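Local coordinates for AT-less polyketide synthase (Streptomyces platensis subsp. rosaceus, PDB 4TKT), which probably catalyses decarboxylative condensation of acyl chains, extending the polyketide as a ketosynthase domain of the isomigrastatin assembly line, at residues E75-F80 against P603-A608; L97-A102 against N167-F172; I318-T323 against C350-A355; G328-I333 against N393-F398. All blocks are in the same frame, centred on the assembly; numbering follows the deposited sequence.

Contact 1 of 4, residues E75-F80 against P603-A608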
# COMPACT_ATOMS: atom_id res chain seq x y z
N GLU A 75 -7.68 -0.13 -16.28
CA GLU A 75 -7.28 -1.52 -16.47
C GLU A 75 -7.74 -2.36 -15.28
O GLU A 75 -7.60 -1.95 -14.13
CB GLU A 75 -5.77 -1.63 -16.66
CG GLU A 75 -5.25 -0.88 -17.87
CD GLU A 75 -3.73 -0.89 -17.96
OE1 GLU A 75 -3.08 -1.40 -17.02
OE2 GLU A 75 -3.19 -0.40 -18.98
N PHE A 76 -8.28 -3.54 -15.57
CA PHE A 76 -8.87 -4.39 -14.54
C PHE A 76 -9.00 -5.83 -15.01
O PHE A 76 -9.10 -6.09 -16.21
CB PHE A 76 -10.23 -3.83 -14.13
CG PHE A 76 -10.84 -4.50 -12.93
CD1 PHE A 76 -10.09 -4.71 -11.78
CD2 PHE A 76 -12.17 -4.90 -12.94
CE1 PHE A 76 -10.65 -5.32 -10.68
CE2 PHE A 76 -12.73 -5.51 -11.83
CZ PHE A 76 -11.97 -5.72 -10.70
N ASP A 77 -9.00 -6.77 -14.06
CA ASP A 77 -9.13 -8.19 -14.37
C ASP A 77 -10.39 -8.75 -13.71
O ASP A 77 -10.29 -9.48 -12.72
CB ASP A 77 -7.89 -8.94 -13.89
CG ASP A 77 -7.81 -10.36 -14.44
OD1 ASP A 77 -8.83 -10.89 -14.94
OD2 ASP A 77 -6.72 -10.96 -14.35
N PRO A 78 -11.57 -8.43 -14.26
CA PRO A 78 -12.85 -8.80 -13.63
C PRO A 78 -13.06 -10.31 -13.46
O PRO A 78 -13.59 -10.73 -12.43
CB PRO A 78 -13.88 -8.21 -14.59
CG PRO A 78 -13.18 -8.09 -15.90
CD PRO A 78 -11.76 -7.75 -15.55
N LEU A 79 -12.65 -11.10 -14.44
CA LEU A 79 -12.83 -12.55 -14.37
C LEU A 79 -12.07 -13.14 -13.19
O LEU A 79 -12.52 -14.11 -12.58
CB LEU A 79 -12.38 -13.21 -15.68
CG LEU A 79 -13.49 -13.58 -16.67
CD1 LEU A 79 -14.54 -12.49 -16.75
CD2 LEU A 79 -12.89 -13.83 -18.04
N PHE A 80 -10.93 -12.55 -12.89
CA PHE A 80 -10.13 -12.97 -11.75
C PHE A 80 -10.92 -12.83 -10.45
O PHE A 80 -10.80 -13.67 -9.56
CB PHE A 80 -8.83 -12.16 -11.68
CG PHE A 80 -7.91 -12.57 -10.57
CD1 PHE A 80 -6.95 -13.54 -10.77
CD2 PHE A 80 -8.01 -11.97 -9.32
CE1 PHE A 80 -6.10 -13.91 -9.75
CE2 PHE A 80 -7.16 -12.34 -8.30
CZ PHE A 80 -6.21 -13.31 -8.51
N PRO A 603 7.12 -11.63 -6.48
CA PRO A 603 6.22 -10.91 -7.39
C PRO A 603 4.76 -11.35 -7.25
O PRO A 603 4.48 -12.54 -7.09
CB PRO A 603 6.77 -11.26 -8.77
CG PRO A 603 8.21 -11.50 -8.54
CD PRO A 603 8.32 -12.13 -7.18
N GLY A 604 3.85 -10.38 -7.32
CA GLY A 604 2.43 -10.65 -7.21
C GLY A 604 1.83 -11.13 -8.52
O GLY A 604 2.51 -11.14 -9.55
N TYR A 605 0.56 -11.52 -8.48
CA TYR A 605 -0.14 -12.00 -9.66
C TYR A 605 -0.16 -10.94 -10.77
O TYR A 605 -0.42 -9.77 -10.51
CB TYR A 605 -1.58 -12.41 -9.31
CG TYR A 605 -2.33 -13.02 -10.47
CD1 TYR A 605 -3.06 -12.24 -11.35
CD2 TYR A 605 -2.32 -14.40 -10.68
CE1 TYR A 605 -3.75 -12.80 -12.41
CE2 TYR A 605 -3.01 -14.97 -11.73
CZ TYR A 605 -3.72 -14.16 -12.60
OH TYR A 605 -4.40 -14.72 -13.65
N PRO A 606 0.11 -11.37 -12.01
CA PRO A 606 0.10 -10.48 -13.18
C PRO A 606 -1.31 -10.29 -13.74
O PRO A 606 -1.71 -11.00 -14.66
CB PRO A 606 0.99 -11.22 -14.18
CG PRO A 606 0.76 -12.67 -13.85
CD PRO A 606 0.52 -12.74 -12.36
N PHE A 607 -2.04 -9.33 -13.18
CA PHE A 607 -3.43 -9.11 -13.58
C PHE A 607 -3.54 -8.78 -15.06
O PHE A 607 -2.68 -8.10 -15.63
CB PHE A 607 -4.06 -7.98 -12.75
CG PHE A 607 -4.16 -8.29 -11.28
CD1 PHE A 607 -5.04 -9.26 -10.83
CD2 PHE A 607 -3.38 -7.62 -10.36
CE1 PHE A 607 -5.13 -9.55 -9.48
CE2 PHE A 607 -3.47 -7.91 -9.01
CZ PHE A 607 -4.35 -8.87 -8.57
N ALA A 608 -4.61 -9.27 -15.68
CA ALA A 608 -4.95 -8.89 -17.04
C ALA A 608 -5.22 -7.39 -17.09
O ALA A 608 -5.87 -6.84 -16.20
CB ALA A 608 -6.16 -9.67 -17.53
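F80 meets two aromatic rings of the 603-608 segment with different parts of its own ring. Its CE1 stands over the centre of the Y605 ring, 3.6 Å above that plane, and the two planes are inclined at 40°, neither parallel nor perpendicular. On the far side of the Y605 ring lies CD of P606, so the phenol has a contact on each face. F607 comes to F80 edge first: CE1 of F607 lies 3.6 Å from CE2 of F80, in a T-shaped pair with centroids 5.2 Å apart. D77 supplies the polar part. With CG anti to the backbone N (chi1 -167°), its carboxylate reaches across, and OD2 takes the A608 N-H at 3.0 Å in a nearly straight bond (167°) entering from above the carboxylate plane; OD1 receives a weak bond from the F80 amide. Y605 OH bonds F467 N, outside both segments. An alanine in place of Y605 would probably open a gap beside CD1 and CE1 of F80 and leave the F467 amide without its phenol partner. The YPF sequence of 605-607 resembles that of the linkers that wrap back over the ketosynthase in modular synthases. The chemistry implies attachment mainly by aromatic packing, with one directed carboxylate bond contributing to the register beside the links of R609 to E75 and E610 to F76.

Contact 2 of 4, residues L97-A102 against N167-F172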
# COMPACT_ATOMS: atom_id res chain seq x y z
N LEU A 97 -9.19 -0.92 -8.29
CA LEU A 97 -7.77 -0.89 -7.94
C LEU A 97 -7.51 -1.36 -6.51
O LEU A 97 -6.43 -1.88 -6.22
CB LEU A 97 -7.20 0.51 -8.15
CG LEU A 97 -7.15 1.02 -9.59
CD1 LEU A 97 -6.17 2.17 -9.73
CD2 LEU A 97 -6.80 -0.10 -10.55
N PHE A 98 -8.48 -1.17 -5.63
CA PHE A 98 -8.31 -1.59 -4.25
C PHE A 98 -8.44 -3.10 -4.14
O PHE A 98 -7.77 -3.73 -3.32
CB PHE A 98 -9.31 -0.90 -3.32
CG PHE A 98 -8.96 -1.00 -1.87
CD1 PHE A 98 -7.79 -0.44 -1.38
CD2 PHE A 98 -9.79 -1.67 -0.98
CE1 PHE A 98 -7.45 -0.54 -0.04
CE2 PHE A 98 -9.47 -1.77 0.36
CZ PHE A 98 -8.29 -1.20 0.83
N LEU A 99 -9.31 -3.68 -4.96
CA LEU A 99 -9.41 -5.13 -5.06
C LEU A 99 -8.05 -5.74 -5.41
O LEU A 99 -7.59 -6.67 -4.75
CB LEU A 99 -10.44 -5.54 -6.12
CG LEU A 99 -11.85 -5.84 -5.62
CD1 LEU A 99 -12.79 -6.11 -6.78
CD2 LEU A 99 -11.83 -7.03 -4.66
N GLN A 100 -7.41 -5.19 -6.44
CA GLN A 100 -6.11 -5.69 -6.88
C GLN A 100 -5.03 -5.43 -5.84
O GLN A 100 -4.14 -6.25 -5.63
CB GLN A 100 -5.74 -5.05 -8.22
CG GLN A 100 -6.66 -5.47 -9.37
CD GLN A 100 -6.24 -4.91 -10.71
OE1 GLN A 100 -5.48 -3.94 -10.79
NE2 GLN A 100 -6.73 -5.52 -11.78
N CYS A 101 -5.14 -4.28 -5.17
CA CYS A 101 -4.25 -3.94 -4.07
C CYS A 101 -4.38 -4.93 -2.91
O CYS A 101 -3.39 -5.35 -2.32
CB CYS A 101 -4.53 -2.53 -3.59
SG CYS A 101 -3.51 -1.99 -2.21
N ALA A 102 -5.62 -5.29 -2.59
CA ALA A 102 -5.89 -6.23 -1.51
C ALA A 102 -5.24 -7.58 -1.77
O ALA A 102 -4.62 -8.16 -0.88
CB ALA A 102 -7.39 -6.40 -1.33
N ASN A 167 -16.35 -3.28 1.05
CA ASN A 167 -17.28 -4.40 0.99
C ASN A 167 -16.95 -5.41 -0.10
O ASN A 167 -17.14 -6.61 0.10
CB ASN A 167 -18.71 -3.88 0.79
CG ASN A 167 -19.33 -3.39 2.09
OD1 ASN A 167 -18.71 -3.44 3.14
ND2 ASN A 167 -20.56 -2.90 2.01
N ARG A 168 -16.46 -4.95 -1.24
CA ARG A 168 -16.12 -5.86 -2.33
C ARG A 168 -14.89 -6.69 -2.00
O ARG A 168 -14.79 -7.84 -2.42
CB ARG A 168 -15.90 -5.09 -3.64
CG ARG A 168 -17.17 -4.52 -4.20
CD ARG A 168 -17.05 -4.20 -5.67
NE ARG A 168 -18.26 -3.55 -6.17
CZ ARG A 168 -19.39 -4.19 -6.45
NH1 ARG A 168 -19.47 -5.51 -6.29
NH2 ARG A 168 -20.44 -3.51 -6.89
N VAL A 169 -13.95 -6.10 -1.26
CA VAL A 169 -12.78 -6.84 -0.82
C VAL A 169 -13.21 -7.93 0.16
O VAL A 169 -12.82 -9.09 0.02
CB VAL A 169 -11.73 -5.92 -0.16
CG1 VAL A 169 -10.64 -6.74 0.49
CG2 VAL A 169 -11.14 -4.98 -1.19
N SER A 170 -14.02 -7.55 1.15
CA SER A 170 -14.53 -8.51 2.12
C SER A 170 -15.27 -9.65 1.44
O SER A 170 -15.10 -10.82 1.80
CB SER A 170 -15.46 -7.81 3.12
OG SER A 170 -14.78 -6.80 3.83
N TYR A 171 -16.09 -9.30 0.46
CA TYR A 171 -16.84 -10.29 -0.31
C TYR A 171 -15.88 -11.23 -1.04
O TYR A 171 -16.04 -12.45 -1.00
CB TYR A 171 -17.77 -9.59 -1.31
CG TYR A 171 -18.58 -10.55 -2.15
CD1 TYR A 171 -19.69 -11.20 -1.62
CD2 TYR A 171 -18.25 -10.79 -3.47
CE1 TYR A 171 -20.44 -12.07 -2.38
CE2 TYR A 171 -19.00 -11.67 -4.25
CZ TYR A 171 -20.09 -12.30 -3.70
OH TYR A 171 -20.84 -13.17 -4.46
N PHE A 172 -14.88 -10.65 -1.70
CA PHE A 172 -13.92 -11.43 -2.47
C PHE A 172 -13.07 -12.34 -1.59
O PHE A 172 -12.82 -13.49 -1.94
CB PHE A 172 -13.02 -10.49 -3.27
CG PHE A 172 -11.83 -11.18 -3.88
CD1 PHE A 172 -12.00 -12.06 -4.94
CD2 PHE A 172 -10.56 -10.96 -3.40
CE1 PHE A 172 -10.91 -12.70 -5.51
CE2 PHE A 172 -9.46 -11.59 -3.96
CZ PHE A 172 -9.64 -12.46 -5.02
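Helices 97-102 and 167-172 run in broadly the same direction, their axes inclined at -43° and 9.5 Å apart at closest approach, with L99 and V169 the nearest pair by CA. They belong to the N-terminal half of the ketosynthase, which has the thiolase fold, and both set side chains against strand 129-136 of the central sheet: F98 on A135, V169 on V133. The interface is apolar. V169 divides its two methyl groups between residues one helical turn apart. CG1, anti to the backbone N (chi1 171°), packs on CB of A102 at 3.7 Å, while CG2 lies 3.6 Å from CD2 of F98. The phenyl ring and the valine branch cross at about a right angle, and the methyl, which also lies close to CE2 of F98, meets the ring obliquely. For A102 the CB itself is the surface that the valine methyl meets. L99 works from the other flank, where its CD2 lies against the 167-172 helix and touches CB of F172 at 3.9 Å. The F172 ring itself goes on to F81, which it meets edge-to-face. R168 starts toward the 97-102 helix, but its side chain then leads away, and NE forms a salt bridge with E95, two residues before L97 on the same helix; the contact is therefore bordered by charge. The methyl of L99 that reaches F172 also nestles against the opposing backbone, with CD2 3.8 Å from R168 O and 4.0 Å from V169 CA.

Contact 3 of 4, residues I318-T323 against C350-A355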
# COMPACT_ATOMS: atom_id res chain seq x y z
N ILE A 318 10.42 11.64 11.24
CA ILE A 318 9.01 12.00 11.16
C ILE A 318 8.60 12.18 9.70
O ILE A 318 9.15 13.03 8.99
CB ILE A 318 8.70 13.31 11.92
CG1 ILE A 318 8.85 13.10 13.43
CG2 ILE A 318 7.30 13.78 11.60
CD1 ILE A 318 7.77 12.25 14.05
N GLU A 319 7.65 11.37 9.25
CA GLU A 319 7.06 11.56 7.93
C GLU A 319 5.87 12.51 8.05
O GLU A 319 4.78 12.11 8.46
CB GLU A 319 6.65 10.23 7.31
CG GLU A 319 5.89 10.34 6.00
CD GLU A 319 6.70 10.97 4.88
OE1 GLU A 319 7.94 11.01 4.99
OE2 GLU A 319 6.09 11.42 3.89
N ALA A 320 6.09 13.77 7.70
CA ALA A 320 5.12 14.83 7.95
C ALA A 320 4.02 14.91 6.89
O ALA A 320 4.14 14.34 5.80
CB ALA A 320 5.84 16.17 8.06
N HIS A 321 2.96 15.62 7.23
CA HIS A 321 1.90 15.94 6.28
C HIS A 321 2.50 16.71 5.11
O HIS A 321 2.43 16.26 3.97
CB HIS A 321 0.80 16.75 6.98
CG HIS A 321 -0.47 16.85 6.19
ND1 HIS A 321 -1.10 15.76 5.65
CD2 HIS A 321 -1.24 17.92 5.88
CE1 HIS A 321 -2.20 16.15 5.03
NE2 HIS A 321 -2.31 17.46 5.15
N GLY A 322 3.08 17.86 5.42
CA GLY A 322 3.87 18.65 4.48
C GLY A 322 3.26 18.89 3.11
O GLY A 322 3.83 18.49 2.10
N THR A 323 2.12 19.56 3.08
CA THR A 323 1.42 19.78 1.82
C THR A 323 1.96 20.98 1.03
O THR A 323 1.61 21.18 -0.13
CB THR A 323 -0.09 19.98 2.05
OG1 THR A 323 -0.30 20.85 3.16
CG2 THR A 323 -0.76 18.64 2.33
N CYS A 350 16.11 14.66 15.05
CA CYS A 350 15.11 13.91 14.29
C CYS A 350 15.07 14.36 12.83
O CYS A 350 15.17 15.55 12.54
CB CYS A 350 13.73 14.08 14.94
SG CYS A 350 12.41 13.12 14.18
N ALA A 351 14.93 13.40 11.92
CA ALA A 351 14.82 13.72 10.51
C ALA A 351 13.37 14.01 10.17
O ALA A 351 12.46 13.50 10.82
CB ALA A 351 15.35 12.59 9.65
N ILE A 352 13.15 14.84 9.15
CA ILE A 352 11.80 15.18 8.73
C ILE A 352 11.74 15.41 7.22
O ILE A 352 12.70 15.89 6.61
CB ILE A 352 11.27 16.42 9.50
CG1 ILE A 352 9.75 16.56 9.32
CG2 ILE A 352 12.01 17.68 9.09
CD1 ILE A 352 9.14 17.63 10.19
N GLY A 353 10.61 15.05 6.62
CA GLY A 353 10.40 15.20 5.19
C GLY A 353 9.02 14.70 4.81
O GLY A 353 8.29 14.19 5.66
N SER A 354 8.65 14.86 3.55
CA SER A 354 7.35 14.41 3.08
C SER A 354 7.41 13.77 1.69
O SER A 354 8.05 14.30 0.79
CB SER A 354 6.35 15.57 3.06
OG SER A 354 5.08 15.13 2.63
N ALA A 355 6.72 12.65 1.54
CA ALA A 355 6.63 11.97 0.25
C ALA A 355 5.84 12.81 -0.75
O ALA A 355 5.96 12.61 -1.96
CB ALA A 355 6.01 10.60 0.41
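I318 and I352 pair across neighbouring parallel strands, and the backbone bonds stagger along them. I318 N gives its hydrogen to A351 O at 2.8 Å, I318 O receives a weaker bond from G353 N at 3.4 Å, and A320 N closes the series on G353 O at 3.0 Å. The two strands and helix 328-340 between them make a beta-alpha-beta unit of the C-terminal half of the thiolase fold. Side chain to backbone bonds take over where the strands end. E319, bent at chi2 (63°), brings OE2 onto the A355 N-H at 2.7 Å with its syn lone pair, while OE1 forms a salt bridge with K373. S354 OG donates to H321 O at 3.2 Å from above the carbonyl plane, and S354 OG also caps K356 N. Apolar contacts are few: CG1 of I318 on SG of C350 at 3.6 Å, and A320 CB on CG1 of I352 at 4.1 Å. A glutamine replacing E319 would probably deprive K373 of its opposing charge and weaken the grip on the A355 amide. Residues 319-323 read EAHGT, as in the ketosynthase motif whose histidine serves catalysis in relatives. The chemistry implies that directional bonds join the two loop ends, E319 holding A355 N and S354 holding H321 O, with the buried acid probably balanced by K373.

Contact 4 of 4, residues G328-I333 against N393-F398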
# COMPACT_ATOMS: atom_id res chain seq x y z
N GLY A 328 -0.22 26.19 6.35
CA GLY A 328 -0.17 24.81 6.82
C GLY A 328 1.20 24.32 7.26
O GLY A 328 1.33 23.71 8.32
N ASP A 329 2.21 24.57 6.44
CA ASP A 329 3.56 24.08 6.73
C ASP A 329 4.14 24.65 8.03
O ASP A 329 4.63 23.88 8.86
CB ASP A 329 4.50 24.37 5.55
CG ASP A 329 4.42 23.31 4.46
OD1 ASP A 329 3.49 22.47 4.50
OD2 ASP A 329 5.28 23.32 3.56
N PRO A 330 4.09 25.98 8.23
CA PRO A 330 4.62 26.47 9.51
C PRO A 330 3.80 26.00 10.71
O PRO A 330 4.34 25.82 11.80
CB PRO A 330 4.54 28.00 9.36
CG PRO A 330 4.49 28.24 7.90
CD PRO A 330 3.70 27.10 7.35
N ILE A 331 2.50 25.81 10.50
CA ILE A 331 1.61 25.35 11.56
C ILE A 331 1.95 23.92 11.98
O ILE A 331 1.97 23.60 13.17
CB ILE A 331 0.13 25.43 11.13
CG1 ILE A 331 -0.37 26.87 11.26
CG2 ILE A 331 -0.74 24.50 11.96
CD1 ILE A 331 -1.82 27.05 10.86
N GLU A 332 2.26 23.07 11.01
CA GLU A 332 2.61 21.68 11.29
C GLU A 332 3.87 21.58 12.14
O GLU A 332 3.93 20.78 13.08
CB GLU A 332 2.80 20.89 10.00
CG GLU A 332 3.28 19.47 10.23
CD GLU A 332 3.16 18.59 9.01
OE1 GLU A 332 3.14 17.35 9.18
OE2 GLU A 332 3.08 19.13 7.88
N ILE A 333 4.87 22.39 11.82
CA ILE A 333 6.11 22.40 12.58
C ILE A 333 5.87 22.93 13.99
O ILE A 333 6.43 22.42 14.96
CB ILE A 333 7.19 23.24 11.88
CG1 ILE A 333 7.54 22.62 10.53
CG2 ILE A 333 8.45 23.32 12.73
CD1 ILE A 333 7.99 21.18 10.63
N ASN A 393 11.12 27.38 3.90
CA ASN A 393 10.13 28.40 4.22
C ASN A 393 10.62 29.35 5.30
O ASN A 393 10.96 28.92 6.41
CB ASN A 393 8.82 27.72 4.66
CG ASN A 393 7.67 28.70 4.82
OD1 ASN A 393 7.82 29.78 5.41
ND2 ASN A 393 6.51 28.33 4.30
N PRO A 394 10.67 30.66 4.98
CA PRO A 394 11.18 31.72 5.87
C PRO A 394 10.49 31.78 7.23
O PRO A 394 11.09 32.27 8.19
CB PRO A 394 10.91 32.99 5.07
CG PRO A 394 10.87 32.55 3.65
CD PRO A 394 10.25 31.19 3.68
N ASP A 395 9.25 31.30 7.31
CA ASP A 395 8.50 31.32 8.56
C ASP A 395 8.93 30.21 9.51
O ASP A 395 8.54 30.20 10.68
CB ASP A 395 7.00 31.21 8.29
CG ASP A 395 6.43 32.43 7.59
OD1 ASP A 395 7.06 33.51 7.67
OD2 ASP A 395 5.35 32.31 6.98
N ILE A 396 9.72 29.26 9.02
CA ILE A 396 10.10 28.09 9.80
C ILE A 396 11.55 28.13 10.27
O ILE A 396 12.47 28.34 9.48
CB ILE A 396 9.87 26.80 9.00
CG1 ILE A 396 8.42 26.70 8.55
CG2 ILE A 396 10.26 25.58 9.83
CD1 ILE A 396 8.10 25.42 7.81
N ASP A 397 11.74 27.93 11.57
CA ASP A 397 13.07 27.89 12.16
C ASP A 397 13.43 26.47 12.58
O ASP A 397 13.12 26.04 13.69
CB ASP A 397 13.16 28.84 13.36
CG ASP A 397 14.57 28.96 13.91
OD1 ASP A 397 15.52 28.59 13.20
OD2 ASP A 397 14.71 29.42 15.06
N PHE A 398 14.07 25.73 11.68
CA PHE A 398 14.44 24.35 11.95
C PHE A 398 15.63 24.25 12.89
O PHE A 398 15.82 23.23 13.56
CB PHE A 398 14.74 23.61 10.64
CG PHE A 398 13.53 22.98 10.02
CD1 PHE A 398 12.60 22.31 10.80
CD2 PHE A 398 13.31 23.06 8.65
CE1 PHE A 398 11.48 21.73 10.23
CE2 PHE A 398 12.20 22.48 8.07
CZ PHE A 398 11.28 21.82 8.87
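I396 and I333 are brought together by matching first torsions: in each, CG1 is anti to the carbonyl carbon (chi1 -57° and -63°), but I396 then runs out extended (chi2 -177°) whereas I333 folds back. The extended arm of I396 lays CG1 3.9 Å from CA of P330 and carries CD1 to CG1 of I333, also 3.9 Å away, the two side chains crossing at about a right angle. Its CD1 ends beside the carbonyl oxygen of D329 as well. The folded end of I333 puts CD1 at the edge of the F398 ring, 3.6 Å from CE1 and near the ring plane. That ring is also covered on one face by CG2 of I396 from its own segment, centred above it. Helix 328-340, which links two parallel strands of the large sheet in a beta-alpha-beta unit, begins here, and the loop 393-398 that lies against its first turns leads to the edge strand 403-405; F398 packs on F403 and L405 of that strand. P330 belongs to the first turn of the helix, where a missing N-H costs little, and its CG lies against CB of D395 at 3.9 Å and near ND2 of N393 at 4.1 Å. The loop is shaped by a type I turn from N393 to I396 and by an Asx turn, in which N393 OD1 accepts the D395 N-H in the carbonyl plane at 2.8 Å. D329 turns its carboxylate elsewhere, bonding the amides of F240 and G324.

How the contacts relate
Contacts 2 and 3 are buried, one a helix pair joined by apolar side chains, the other a strand pair rich in backbone and carboxylate bonds; contacts 1 and 4 are only partly buried and each involves a loop. Contacts 1 and 2 touch through Q100, which packs on F76 and F607, so the C-terminal tail rests on the helix whose other flank meets 167-172. On the opposite side of the chain's centre, contacts 3 and 4 share one beta-alpha-beta unit: E332 of the helix probably bonds H321 N and G322 N. Contact 1, whose ends lie 523 residues apart, encloses the other three along the chain.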